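Local coordinates for protein putative dioxygenase (1H-3-hydroxy-4-oxoquinaldine 2,4-dioxygenase) (Mycobacteroides abscessus subsp. abscessus, PDB 6RA3) that cleaves the ring of the Pseudomonas quinolone signal PQS, yielding N-octanoylanthranilate and carbon monoxide, on an alpha/beta-hydrolase fold, at residues T3-N8 and L82-V87; Q11-D16 and H59-N64; V26-W31 and A76-L81; G40-L45 and Q49-V54; W100-I105 and P115-L120. All coordinates share one frame; numbering follows the deposited sequence.

Interaction 1: T3-N8 and L82-V87; sequences TTKTVN and LDALEV
K5 lays its aliphatic chain against the C-terminal end of helix 71-84, and all the contact across the two segments is apolar. Its CD sits 4.0 Å from the methyl CB of A84, while CE reaches CD2 of L85 at 3.9 Å. The lysine leaves its strand toward the helix and runs extended through chi3, so the two methylenes nearest the amine do the touching. The bend at chi4 (-70°) turns NZ away from the leucine, toward the neighbouring chain.

The polar interactions lie around this patch. K5 NZ is hydrogen-bonded to the carbonyl O of R63 in the second subunit, and T6 N of the same strand reaches N64 OD1 there. On the helix side a Schellman motif closes the last turn: V87 N bonds to L82 O at 2.9 Å, E86 N makes a weak bond to D83 O at 3.2 Å, and E86 takes positive phi as the C-prime residue.

One side chain thus serves two purposes. The methylenes of K5 join strand 3-7, an outermost strand of this chain's sheet, to the helix end, while its amine, probably charged, is spent on a carbonyl of the neighbouring chain, tying the contact to the subunit interface.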
# COMPACT_ATOMS: atom_id res chain seq x y z
N THR A 3 -5.42 -3.45 4.74
CA THR A 3 -6.75 -2.92 4.90
C THR A 3 -6.88 -2.32 6.30
O THR A 3 -6.09 -2.62 7.19
CB THR A 3 -7.77 -4.04 4.70
OG1 THR A 3 -7.27 -5.19 5.37
CG2 THR A 3 -7.95 -4.38 3.24
N THR A 4 -7.90 -1.50 6.48
CA THR A 4 -8.20 -0.89 7.75
C THR A 4 -9.67 -0.99 8.06
O THR A 4 -10.52 -0.98 7.16
CB THR A 4 -7.83 0.60 7.79
OG1 THR A 4 -8.62 1.30 6.81
CG2 THR A 4 -6.38 0.78 7.53
N LYS A 5 -9.97 -1.00 9.35
CA LYS A 5 -11.30 -0.74 9.85
C LYS A 5 -11.19 0.23 11.02
O LYS A 5 -10.19 0.25 11.75
CB LYS A 5 -12.05 -1.99 10.38
CG LYS A 5 -12.65 -2.89 9.36
CD LYS A 5 -13.21 -4.17 10.01
CE LYS A 5 -13.89 -5.07 8.97
NZ LYS A 5 -15.17 -4.47 8.47
N THR A 6 -12.24 1.02 11.18
CA THR A 6 -12.48 1.78 12.40
C THR A 6 -13.03 0.84 13.47
O THR A 6 -14.11 0.28 13.31
CB THR A 6 -13.47 2.91 12.11
OG1 THR A 6 -12.91 3.77 11.11
CG2 THR A 6 -13.78 3.73 13.37
N VAL A 7 -12.28 0.67 14.56
CA VAL A 7 -12.72 -0.10 15.74
C VAL A 7 -12.55 0.78 16.98
O VAL A 7 -11.47 1.33 17.19
CB VAL A 7 -11.91 -1.39 15.93
CG1 VAL A 7 -12.54 -2.26 17.02
CG2 VAL A 7 -11.77 -2.15 14.63
N ASN A 8 -13.59 0.87 17.80
CA ASN A 8 -13.56 1.74 18.97
C ASN A 8 -13.14 3.14 18.54
O ASN A 8 -12.36 3.83 19.22
CB ASN A 8 -12.61 1.21 20.07
CG ASN A 8 -12.97 -0.22 20.57
OD1 ASN A 8 -14.13 -0.57 20.76
ND2 ASN A 8 -11.95 -1.04 20.78
N LEU A 82 -11.78 -8.58 15.46
CA LEU A 82 -12.07 -9.99 15.18
C LEU A 82 -13.57 -10.27 15.11
O LEU A 82 -14.03 -11.02 14.23
CB LEU A 82 -11.37 -10.85 16.23
CG LEU A 82 -9.85 -10.69 16.16
CD1 LEU A 82 -9.07 -11.32 17.37
CD2 LEU A 82 -9.26 -11.28 14.88
N ASP A 83 -14.36 -9.67 16.01
CA ASP A 83 -15.81 -9.72 15.91
C ASP A 83 -16.30 -9.16 14.58
O ASP A 83 -17.22 -9.72 13.98
CB ASP A 83 -16.45 -8.94 17.06
CG ASP A 83 -16.20 -9.58 18.43
OD1 ASP A 83 -15.62 -10.69 18.50
OD2 ASP A 83 -16.57 -8.95 19.45
N ALA A 84 -15.71 -8.06 14.11
CA ALA A 84 -16.11 -7.49 12.83
C ALA A 84 -15.74 -8.42 11.67
O ALA A 84 -16.49 -8.52 10.68
CB ALA A 84 -15.47 -6.11 12.63
N LEU A 85 -14.61 -9.12 11.77
CA LEU A 85 -14.18 -10.06 10.73
C LEU A 85 -14.77 -11.45 10.90
O LEU A 85 -14.35 -12.38 10.19
CB LEU A 85 -12.67 -10.16 10.72
CG LEU A 85 -11.89 -8.87 10.38
CD1 LEU A 85 -10.42 -9.04 10.67
CD2 LEU A 85 -12.10 -8.50 8.92
N GLU A 86 -15.75 -11.59 11.79
CA GLU A 86 -16.37 -12.86 12.19
C GLU A 86 -15.35 -13.97 12.37
O GLU A 86 -15.48 -15.09 11.86
CB GLU A 86 -17.44 -13.27 11.19
CG GLU A 86 -18.50 -12.24 11.00
CD GLU A 86 -19.43 -12.60 9.86
OE1 GLU A 86 -20.17 -13.61 9.99
OE2 GLU A 86 -19.38 -11.87 8.83
N VAL A 87 -14.31 -13.66 13.14
CA VAL A 87 -13.38 -14.65 13.62
C VAL A 87 -13.98 -15.21 14.90
O VAL A 87 -14.31 -14.45 15.82
CB VAL A 87 -12.00 -14.05 13.88
CG1 VAL A 87 -11.12 -15.05 14.61
CG2 VAL A 87 -11.36 -13.64 12.55

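Interaction 2: Q11-D16 and H59-N64; sequences QIAFDD and HGPDRN
Q11 and D62 come together aslant, the glutamine amide and the aspartate carboxylate lying 80° apart, almost perpendicular. The nearest approach is between Q11 NE2 and the CB of D62, at 3.6 Å, so the amide nitrogen faces the aspartate's methylene. With CG anti to the backbone N (chi1 -172°) and the chain extended beyond it, Q11 reaches from strand 10-17 out to the loop. A water joins the two segments: it accepts from Q11 NE2 at 2.7 Å and from the backbone N of D62 at 3.1 Å.

Further along the strand, the methyl of A13 points at the loop and settles on the backbone turn, 3.8 Å from P61 CD and 3.9 Å from G60 CA. A13 and G60 are the closest pair of CA atoms, 5.1 Å apart.

The loop, which leads from strand 51-54, a sheet neighbour of strand 10-17, to helix 71-84, holds its own shape. D62 OD1 takes the N-H of N64 at 2.9 Å, from above the carboxylate plane, forming an Asx turn. R63 NE donates to G60 O at 2.6 Å, and NH1 to G173 O. The loop also meets the third subunit, whose T6 N donates to N64 OD1.

Direct touch between strand and loop is limited to the A13 methyl and the Q11-D62 approach; the polar link runs through one water. D62 OD1 and R63 NE brace the loop internally.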
# COMPACT_ATOMS: atom_id res chain seq x y z
N GLN A 11 -8.41 3.81 14.05
CA GLN A 11 -8.08 3.11 12.81
C GLN A 11 -7.13 1.95 13.09
O GLN A 11 -5.99 2.16 13.52
CB GLN A 11 -7.46 4.03 11.76
CG GLN A 11 -7.31 3.29 10.41
CD GLN A 11 -7.10 4.17 9.22
OE1 GLN A 11 -8.03 4.56 8.51
NE2 GLN A 11 -5.86 4.47 8.97
N ILE A 12 -7.60 0.74 12.79
CA ILE A 12 -6.85 -0.50 13.01
C ILE A 12 -6.48 -1.08 11.65
O ILE A 12 -7.36 -1.56 10.93
CB ILE A 12 -7.67 -1.52 13.83
CG1 ILE A 12 -8.13 -0.88 15.14
CG2 ILE A 12 -6.88 -2.82 14.05
CD1 ILE A 12 -6.95 -0.43 16.06
N ALA A 13 -5.20 -1.10 11.33
CA ALA A 13 -4.72 -1.75 10.13
C ALA A 13 -4.54 -3.24 10.36
O ALA A 13 -4.18 -3.69 11.46
CB ALA A 13 -3.40 -1.18 9.69
N PHE A 14 -4.76 -4.01 9.31
CA PHE A 14 -4.68 -5.47 9.39
C PHE A 14 -4.58 -6.05 7.98
O PHE A 14 -4.72 -5.35 6.97
CB PHE A 14 -5.90 -6.00 10.13
CG PHE A 14 -7.19 -5.89 9.36
CD1 PHE A 14 -7.91 -4.72 9.36
CD2 PHE A 14 -7.67 -6.97 8.62
CE1 PHE A 14 -9.09 -4.59 8.63
CE2 PHE A 14 -8.85 -6.86 7.89
CZ PHE A 14 -9.57 -5.67 7.92
N ASP A 15 -4.27 -7.34 7.93
CA ASP A 15 -4.59 -8.14 6.74
C ASP A 15 -5.05 -9.52 7.17
O ASP A 15 -4.85 -9.96 8.31
CB ASP A 15 -3.42 -8.17 5.75
CG ASP A 15 -2.25 -9.02 6.20
OD1 ASP A 15 -1.33 -9.19 5.36
OD2 ASP A 15 -2.23 -9.53 7.34
N ASP A 16 -5.74 -10.17 6.25
CA ASP A 16 -6.53 -11.38 6.51
C ASP A 16 -6.26 -12.32 5.34
O ASP A 16 -6.62 -12.00 4.21
CB ASP A 16 -8.00 -10.99 6.62
CG ASP A 16 -8.93 -12.18 6.61
OD1 ASP A 16 -8.43 -13.30 6.84
OD2 ASP A 16 -10.16 -11.96 6.38
N HIS A 59 -0.33 2.57 14.88
CA HIS A 59 0.78 1.87 14.26
C HIS A 59 0.55 1.56 12.78
O HIS A 59 1.46 1.03 12.13
CB HIS A 59 1.05 0.53 14.99
CG HIS A 59 1.68 0.69 16.34
ND1 HIS A 59 1.02 1.26 17.40
CD2 HIS A 59 2.92 0.39 16.77
CE1 HIS A 59 1.82 1.27 18.46
NE2 HIS A 59 2.98 0.75 18.10
N GLY A 60 -0.63 1.85 12.26
CA GLY A 60 -0.94 1.58 10.87
C GLY A 60 -0.26 2.58 9.95
O GLY A 60 0.64 3.32 10.36
N PRO A 61 -0.70 2.64 8.68
CA PRO A 61 -0.14 3.65 7.77
C PRO A 61 -0.40 5.08 8.23
O PRO A 61 0.45 5.93 7.97
CB PRO A 61 -0.82 3.35 6.41
CG PRO A 61 -1.89 2.38 6.68
CD PRO A 61 -1.63 1.71 8.01
N ASP A 62 -1.50 5.36 8.94
CA ASP A 62 -1.76 6.70 9.45
C ASP A 62 -0.91 6.93 10.70
O ASP A 62 -1.18 6.37 11.76
CB ASP A 62 -3.25 6.88 9.75
CG ASP A 62 -3.56 8.23 10.42
OD1 ASP A 62 -2.63 9.07 10.60
OD2 ASP A 62 -4.75 8.45 10.78
N ARG A 63 0.14 7.74 10.58
CA ARG A 63 1.05 7.95 11.70
C ARG A 63 0.80 9.26 12.45
O ARG A 63 1.69 9.75 13.17
CB ARG A 63 2.48 7.86 11.24
CG ARG A 63 2.88 6.44 10.85
CD ARG A 63 2.59 5.37 11.97
NE ARG A 63 2.92 4.06 11.45
CZ ARG A 63 4.16 3.66 11.25
NH1 ARG A 63 5.17 4.45 11.58
NH2 ARG A 63 4.39 2.49 10.73
N ASN A 64 -0.41 9.80 12.35
CA ASN A 64 -0.79 10.88 13.24
C ASN A 64 -0.75 10.38 14.69
O ASN A 64 -0.95 9.20 14.99
CB ASN A 64 -2.18 11.39 12.92
CG ASN A 64 -2.19 12.43 11.76
OD1 ASN A 64 -1.20 13.12 11.54
ND2 ASN A 64 -3.32 12.56 11.07
O HOH W 1 -3.64 3.35 9.98

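Interaction 3: V26-W31 and A76-L81; sequences VTLSGW and ADTIGL
L28 and T78 meet without a ring between them; the flat groups stand around the contact. The W56 side chain touches T78, and its NE1 is hydrogen-bonded to S29 O, just past the strand end. W31, further along the same segment, meets F69 with the ring planes only about 20° apart, and it also packs on helix 177-194.

Across the contact itself a single leucine methyl does most of the touching. L28 CD2 lies 3.7 Å from T78 OG1 and 3.8 Å from T78 CG2, so it sits over the fork of the threonine rather than against one branch. V26, two residues earlier and on the same side of the strand, adds its CG1 at 4.2 Å from T78 CG2. The backbones stay well apart, with 8.8 Å between the CA atoms of L28 and T78.

In the alpha/beta-hydrolase fold this is where helix 71-84 leans on the central sheet: strand 24-28 runs between parallel neighbours 51-54 and 90-95, and its helix-facing residues V26 and L28 take up the helix.

T78 brings a hydroxyl into a buried apolar setting, and its rotamer deals with it. At chi1 -63° OG1 lies beside the backbone N and is hydrogen-bonded to the carbonyl O of M74, one turn back in the helix, while CG2, anti to that N, is presented to the valine and the leucine. L81 N bonds to D77 O at 2.9 Å, keeping the helix regular across the threonine.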
# COMPACT_ATOMS: atom_id res chain seq x y z
N VAL A 26 -3.85 -15.06 15.04
CA VAL A 26 -3.90 -13.59 15.12
C VAL A 26 -2.54 -13.12 15.60
O VAL A 26 -2.13 -13.41 16.73
CB VAL A 26 -5.03 -13.08 16.02
CG1 VAL A 26 -5.00 -11.55 16.09
CG2 VAL A 26 -6.37 -13.54 15.53
N THR A 27 -1.81 -12.45 14.71
CA THR A 27 -0.50 -11.95 15.03
C THR A 27 -0.63 -10.56 15.64
O THR A 27 -1.46 -9.75 15.22
CB THR A 27 0.43 -11.91 13.81
OG1 THR A 27 0.13 -10.78 12.98
CG2 THR A 27 0.32 -13.20 13.01
N LEU A 28 0.18 -10.34 16.67
CA LEU A 28 0.17 -9.11 17.45
C LEU A 28 1.62 -8.75 17.65
O LEU A 28 2.40 -9.59 18.14
CB LEU A 28 -0.54 -9.28 18.79
CG LEU A 28 -2.00 -9.70 18.71
CD1 LEU A 28 -2.49 -10.16 20.07
CD2 LEU A 28 -2.89 -8.58 18.18
N SER A 29 2.00 -7.55 17.23
CA SER A 29 3.39 -7.14 17.25
C SER A 29 3.68 -6.44 18.58
O SER A 29 2.80 -6.27 19.43
CB SER A 29 3.69 -6.24 16.05
OG SER A 29 3.45 -6.91 14.81
N GLY A 30 4.94 -6.09 18.79
CA GLY A 30 5.36 -5.32 19.94
C GLY A 30 5.10 -3.83 19.72
O GLY A 30 4.41 -3.43 18.79
N TRP A 31 5.68 -3.01 20.60
CA TRP A 31 5.47 -1.57 20.51
C TRP A 31 6.36 -1.04 19.40
O TRP A 31 7.49 -1.47 19.25
CB TRP A 31 5.79 -0.85 21.83
CG TRP A 31 4.73 -0.98 22.81
CD1 TRP A 31 4.61 -1.97 23.71
CD2 TRP A 31 3.60 -0.11 23.01
NE1 TRP A 31 3.48 -1.79 24.46
CE2 TRP A 31 2.85 -0.65 24.05
CE3 TRP A 31 3.16 1.07 22.41
CZ2 TRP A 31 1.69 -0.04 24.53
CZ3 TRP A 31 2.00 1.65 22.87
CH2 TRP A 31 1.29 1.10 23.92
N ALA A 76 -9.13 -4.27 23.54
CA ALA A 76 -10.47 -3.93 23.11
C ALA A 76 -10.51 -3.76 21.60
O ALA A 76 -11.51 -4.09 20.97
CB ALA A 76 -10.95 -2.65 23.80
N ASP A 77 -9.42 -3.22 21.01
CA ASP A 77 -9.37 -2.98 19.56
C ASP A 77 -9.25 -4.29 18.79
O ASP A 77 -9.91 -4.49 17.76
CB ASP A 77 -8.17 -2.11 19.15
CG ASP A 77 -8.20 -0.68 19.69
OD1 ASP A 77 -7.13 -0.05 19.63
OD2 ASP A 77 -9.26 -0.21 20.15
N THR A 78 -8.33 -5.16 19.24
CA THR A 78 -8.09 -6.42 18.56
C THR A 78 -9.32 -7.29 18.61
O THR A 78 -9.71 -7.90 17.60
CB THR A 78 -6.89 -7.13 19.19
OG1 THR A 78 -5.71 -6.33 19.02
CG2 THR A 78 -6.66 -8.53 18.57
N ILE A 79 -9.98 -7.34 19.77
CA ILE A 79 -11.22 -8.10 19.90
C ILE A 79 -12.31 -7.50 19.03
O ILE A 79 -13.11 -8.23 18.42
CB ILE A 79 -11.66 -8.16 21.38
CG1 ILE A 79 -10.64 -8.96 22.20
CG2 ILE A 79 -13.07 -8.76 21.48
CD1 ILE A 79 -10.91 -8.94 23.70
N GLY A 80 -12.41 -6.18 18.99
CA GLY A 80 -13.45 -5.57 18.18
C GLY A 80 -13.26 -5.86 16.70
O GLY A 80 -14.23 -6.06 15.96
N LEU A 81 -12.00 -5.88 16.26
CA LEU A 81 -11.68 -6.21 14.88
C LEU A 81 -12.08 -7.65 14.56
O LEU A 81 -12.66 -7.93 13.51
CB LEU A 81 -10.19 -6.02 14.62
CG LEU A 81 -9.76 -6.18 13.16
CD1 LEU A 81 -10.15 -4.92 12.37
CD2 LEU A 81 -8.30 -6.45 13.07

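Interaction 4: G40-L45 and Q49-V54; sequences GMLPYL and QRTVRV
L42 sets CG anti to its backbone N (chi1 177°), sending its two methyls toward strand 51-54, and R53 answers by bending at chi3 (-70°), which turns its guanidinium beneath the leucine. CD2 of L42 then stands over the centre of that flat group, 3.5 Å from R53 CZ and 3.6 Å from NH2, with the two side chains crossing at about a right angle. The other methyl, CD1, meets T51 CG2 at 4.1 Å.

One turn on, L45 lies close to the threonine's other branch: its CB is 3.4 Å from T51 OG1. That hydroxyl donates to Q49 O at 3.1 Å, reaching it from above the carbonyl plane. The backbone also crosses here, since Q49 N bonds to L45 O at 3.0 Å.

These pieces belong to the beta-alpha-beta unit of strand 24-28, helix 42-48 and strand 51-54, at the tight return from helix to strand.

The guanidinium's NH2 and NH1 form salt bridges with D15 and D39, respectively. Carboxylates from two different parts of the chain thus take NH1 and NH2 while the leucine methyl covers one face of this probably charged group, which should restrict its rotation within the buried contact.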
# COMPACT_ATOMS: atom_id res chain seq x y z
N GLY A 40 7.98 -12.87 7.82
CA GLY A 40 8.74 -14.10 7.69
C GLY A 40 7.92 -15.33 8.02
O GLY A 40 8.08 -16.38 7.38
N MET A 41 7.06 -15.24 9.04
CA MET A 41 6.23 -16.36 9.47
C MET A 41 4.98 -16.51 8.62
O MET A 41 4.40 -17.60 8.57
CB MET A 41 5.79 -16.16 10.93
CG MET A 41 6.88 -16.40 12.02
SD MET A 41 6.31 -15.95 13.67
CE MET A 41 4.88 -16.96 13.92
N LEU A 42 4.53 -15.43 7.98
CA LEU A 42 3.24 -15.42 7.30
C LEU A 42 3.07 -16.55 6.29
O LEU A 42 1.99 -17.17 6.27
CB LEU A 42 3.08 -14.07 6.62
CG LEU A 42 1.79 -13.95 5.80
CD1 LEU A 42 0.58 -14.18 6.67
CD2 LEU A 42 1.76 -12.58 5.19
N PRO A 43 4.01 -16.84 5.40
CA PRO A 43 3.76 -17.92 4.44
C PRO A 43 3.42 -19.24 5.11
O PRO A 43 2.57 -19.99 4.61
CB PRO A 43 5.07 -18.00 3.65
CG PRO A 43 5.86 -16.79 4.02
CD PRO A 43 5.38 -16.31 5.31
N TYR A 44 4.06 -19.53 6.25
CA TYR A 44 3.83 -20.76 6.99
C TYR A 44 2.52 -20.71 7.76
O TYR A 44 1.78 -21.69 7.79
CB TYR A 44 5.01 -21.03 7.95
CG TYR A 44 6.36 -21.03 7.28
CD1 TYR A 44 6.84 -22.17 6.65
CD2 TYR A 44 7.16 -19.90 7.29
CE1 TYR A 44 8.09 -22.17 6.03
CE2 TYR A 44 8.40 -19.90 6.68
CZ TYR A 44 8.87 -21.04 6.06
OH TYR A 44 10.10 -21.03 5.45
N LEU A 45 2.19 -19.56 8.35
CA LEU A 45 0.94 -19.47 9.11
C LEU A 45 -0.27 -19.59 8.19
O LEU A 45 -1.25 -20.28 8.51
CB LEU A 45 0.88 -18.14 9.88
CG LEU A 45 1.91 -17.93 11.00
CD1 LEU A 45 1.71 -16.56 11.68
CD2 LEU A 45 1.83 -19.07 12.04
N GLN A 49 -3.69 -21.99 8.60
CA GLN A 49 -4.96 -21.50 9.10
C GLN A 49 -5.20 -20.12 8.53
O GLN A 49 -4.27 -19.44 8.11
CB GLN A 49 -4.99 -21.37 10.63
CG GLN A 49 -4.54 -22.58 11.43
CD GLN A 49 -5.53 -23.74 11.40
OE1 GLN A 49 -6.76 -23.55 11.28
NE2 GLN A 49 -5.00 -24.96 11.51
N ARG A 50 -6.46 -19.69 8.56
CA ARG A 50 -6.73 -18.27 8.37
C ARG A 50 -5.86 -17.52 9.35
O ARG A 50 -5.87 -17.82 10.55
CB ARG A 50 -8.20 -17.95 8.61
CG ARG A 50 -8.59 -16.46 8.40
CD ARG A 50 -10.04 -16.20 8.80
NE ARG A 50 -10.47 -14.85 8.50
CZ ARG A 50 -11.67 -14.37 8.75
NH1 ARG A 50 -12.58 -15.11 9.33
NH2 ARG A 50 -11.97 -13.12 8.41
N THR A 51 -5.07 -16.59 8.83
CA THR A 51 -4.18 -15.75 9.61
C THR A 51 -4.58 -14.29 9.44
O THR A 51 -4.69 -13.80 8.31
CB THR A 51 -2.75 -15.99 9.16
OG1 THR A 51 -2.41 -17.35 9.46
CG2 THR A 51 -1.77 -15.02 9.86
N VAL A 52 -4.81 -13.61 10.56
CA VAL A 52 -5.16 -12.18 10.62
C VAL A 52 -4.00 -11.49 11.33
O VAL A 52 -3.76 -11.75 12.52
CB VAL A 52 -6.49 -11.93 11.35
CG1 VAL A 52 -6.73 -10.42 11.58
CG2 VAL A 52 -7.65 -12.54 10.63
N ARG A 53 -3.26 -10.66 10.61
CA ARG A 53 -2.19 -9.88 11.22
C ARG A 53 -2.74 -8.52 11.62
O ARG A 53 -3.40 -7.85 10.82
CB ARG A 53 -1.00 -9.72 10.28
CG ARG A 53 -0.37 -11.01 9.83
CD ARG A 53 0.93 -10.75 9.12
NE ARG A 53 0.67 -10.11 7.84
CZ ARG A 53 1.59 -9.57 7.06
NH1 ARG A 53 2.87 -9.55 7.42
NH2 ARG A 53 1.23 -9.04 5.90
N VAL A 54 -2.52 -8.12 12.88
CA VAL A 54 -3.18 -6.96 13.46
C VAL A 54 -2.15 -5.93 13.87
O VAL A 54 -1.13 -6.26 14.48
CB VAL A 54 -4.06 -7.34 14.66
CG1 VAL A 54 -4.63 -6.10 15.32
CG2 VAL A 54 -5.17 -8.26 14.25

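Interaction 5: W100-I105 and P115-L120; sequences WAALEI and PAVMIL
A102 and L103 of helix 99-109 press on V117 and I119 of strand 116-120, helix against following strand in the beta-alpha-beta unit that starts from strand 90-95. The axes of the two short segments run almost antiparallel, at 170°, and approach to 9.1 Å, as expected where a helix returns the chain across the sheet of an alpha/beta-hydrolase fold.

The tight end is the leucine-isoleucine pair. The two side chains cross at about a right angle, and the tip of I119 fits into the fork of L103: its CD1 lies 3.7 Å from L103 CD1 and 3.9 Å from both CG and CD2 of that leucine. Lying beside the backbone N, CG of L103 swings the fork round to the strand, although its CB leaves the helix off to one side.

Toward the start of the strand the fit relaxes. V117 CG1 meets the A102 methyl at 4.0 Å, and L103 CD2 is at the looser 4.5 Å from the same valine carbon. All four of these residues are buried; A102 also packs on P92 and A94 of the neighbouring strand.

The polar side of the helix belongs to E104, which is partly exposed and held by salt bridges to R108 and R200. W100 is different: buried, it points away from the strand, and its indole meets the ring of substrate-binding H97, planes about 10° apart. On the strand, V117 owes its touch to CG1, the branch anti to the backbone N at chi1 171°.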
# COMPACT_ATOMS: atom_id res chain seq x y z
N TRP A 100 1.26 -8.79 26.74
CA TRP A 100 0.37 -8.32 27.77
C TRP A 100 -1.05 -8.18 27.26
O TRP A 100 -2.00 -8.49 27.98
CB TRP A 100 0.84 -6.98 28.36
CG TRP A 100 2.13 -7.02 29.08
CD1 TRP A 100 3.36 -6.72 28.58
CD2 TRP A 100 2.33 -7.35 30.47
NE1 TRP A 100 4.32 -6.85 29.57
CE2 TRP A 100 3.71 -7.25 30.73
CE3 TRP A 100 1.47 -7.73 31.51
CZ2 TRP A 100 4.26 -7.51 31.99
CZ3 TRP A 100 2.03 -7.98 32.77
CH2 TRP A 100 3.41 -7.87 32.99
N ALA A 101 -1.21 -7.65 26.03
CA ALA A 101 -2.54 -7.53 25.44
C ALA A 101 -3.11 -8.89 25.10
O ALA A 101 -4.30 -9.15 25.30
CB ALA A 101 -2.48 -6.64 24.20
N ALA A 102 -2.26 -9.78 24.57
CA ALA A 102 -2.70 -11.15 24.27
C ALA A 102 -3.30 -11.83 25.50
O ALA A 102 -4.33 -12.50 25.41
CB ALA A 102 -1.52 -11.96 23.73
N LEU A 103 -2.68 -11.65 26.67
CA LEU A 103 -3.22 -12.28 27.89
C LEU A 103 -4.49 -11.57 28.35
O LEU A 103 -5.43 -12.22 28.82
CB LEU A 103 -2.15 -12.28 28.97
CG LEU A 103 -0.91 -13.06 28.52
CD1 LEU A 103 0.28 -12.84 29.42
CD2 LEU A 103 -1.26 -14.55 28.49
N GLU A 104 -4.55 -10.25 28.19
CA GLU A 104 -5.79 -9.56 28.48
C GLU A 104 -6.90 -10.05 27.58
O GLU A 104 -8.02 -10.28 28.04
CB GLU A 104 -5.60 -8.03 28.34
CG GLU A 104 -6.85 -7.20 28.61
CD GLU A 104 -7.40 -7.39 30.03
OE1 GLU A 104 -6.60 -7.73 30.93
OE2 GLU A 104 -8.63 -7.20 30.25
N ILE A 105 -6.60 -10.24 26.28
CA ILE A 105 -7.61 -10.76 25.36
C ILE A 105 -8.04 -12.17 25.78
O ILE A 105 -9.23 -12.51 25.76
CB ILE A 105 -7.09 -10.75 23.90
CG1 ILE A 105 -6.84 -9.31 23.41
CG2 ILE A 105 -8.07 -11.49 22.97
CD1 ILE A 105 -5.88 -9.21 22.18
N PRO A 115 -8.46 -20.59 22.78
CA PRO A 115 -7.94 -21.82 23.41
C PRO A 115 -6.45 -21.84 23.59
O PRO A 115 -5.94 -22.73 24.27
CB PRO A 115 -8.36 -22.90 22.41
CG PRO A 115 -8.22 -22.20 21.10
CD PRO A 115 -8.76 -20.81 21.35
N ALA A 116 -5.71 -20.91 23.00
CA ALA A 116 -4.27 -20.93 23.17
C ALA A 116 -3.71 -19.55 22.84
O ALA A 116 -4.34 -18.74 22.16
CB ALA A 116 -3.62 -22.01 22.31
N VAL A 117 -2.49 -19.33 23.32
CA VAL A 117 -1.75 -18.08 23.17
C VAL A 117 -0.27 -18.42 23.10
O VAL A 117 0.26 -19.07 24.00
CB VAL A 117 -1.96 -17.09 24.34
CG1 VAL A 117 -0.99 -15.90 24.22
CG2 VAL A 117 -3.39 -16.63 24.43
N MET A 118 0.41 -17.93 22.07
CA MET A 118 1.86 -17.98 21.99
C MET A 118 2.45 -16.60 22.24
O MET A 118 1.98 -15.60 21.66
CB MET A 118 2.33 -18.51 20.63
CG MET A 118 3.83 -18.49 20.45
SD MET A 118 4.48 -19.62 19.18
CE MET A 118 4.12 -21.13 20.02
N ILE A 119 3.50 -16.54 23.06
CA ILE A 119 4.20 -15.30 23.37
C ILE A 119 5.67 -15.48 23.02
O ILE A 119 6.25 -16.54 23.27
CB ILE A 119 4.02 -14.89 24.85
CG1 ILE A 119 2.52 -14.69 25.15
CG2 ILE A 119 4.81 -13.63 25.16
CD1 ILE A 119 2.18 -14.39 26.60
N LEU A 120 6.24 -14.47 22.38
CA LEU A 120 7.62 -14.46 21.90
C LEU A 120 8.42 -13.46 22.74
O LEU A 120 8.13 -12.25 22.71
CB LEU A 120 7.68 -14.08 20.42
CG LEU A 120 7.38 -15.09 19.31
CD1 LEU A 120 6.31 -16.08 19.67
CD2 LEU A 120 7.00 -14.31 18.06

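How the interactions relate
All five contacts share one mixed sheet. Interactions 1 and 2 meet on adjoining strands, where K5 O and I12 N are 2.8 Å apart, and interactions 1 and 3 both use helix 71-84. Interaction 2 is tied to interaction 4 by salt bridges, D15 OD1 to R53 NH2 at 2.6 Å and D16 OD2 to R50 NH2 at 3.0 Å. I105 CD1 lies 3.8 Å from T78 CG2, bringing interactions 3 and 5 together. Interaction 5 is nearest the chemistry: the I119 side chain is about 8 Å from that of substrate-binding H97 and about 9 Å from that of H246, the proton donor/acceptor. L28 in interaction 3 stands about 10 Å from H97.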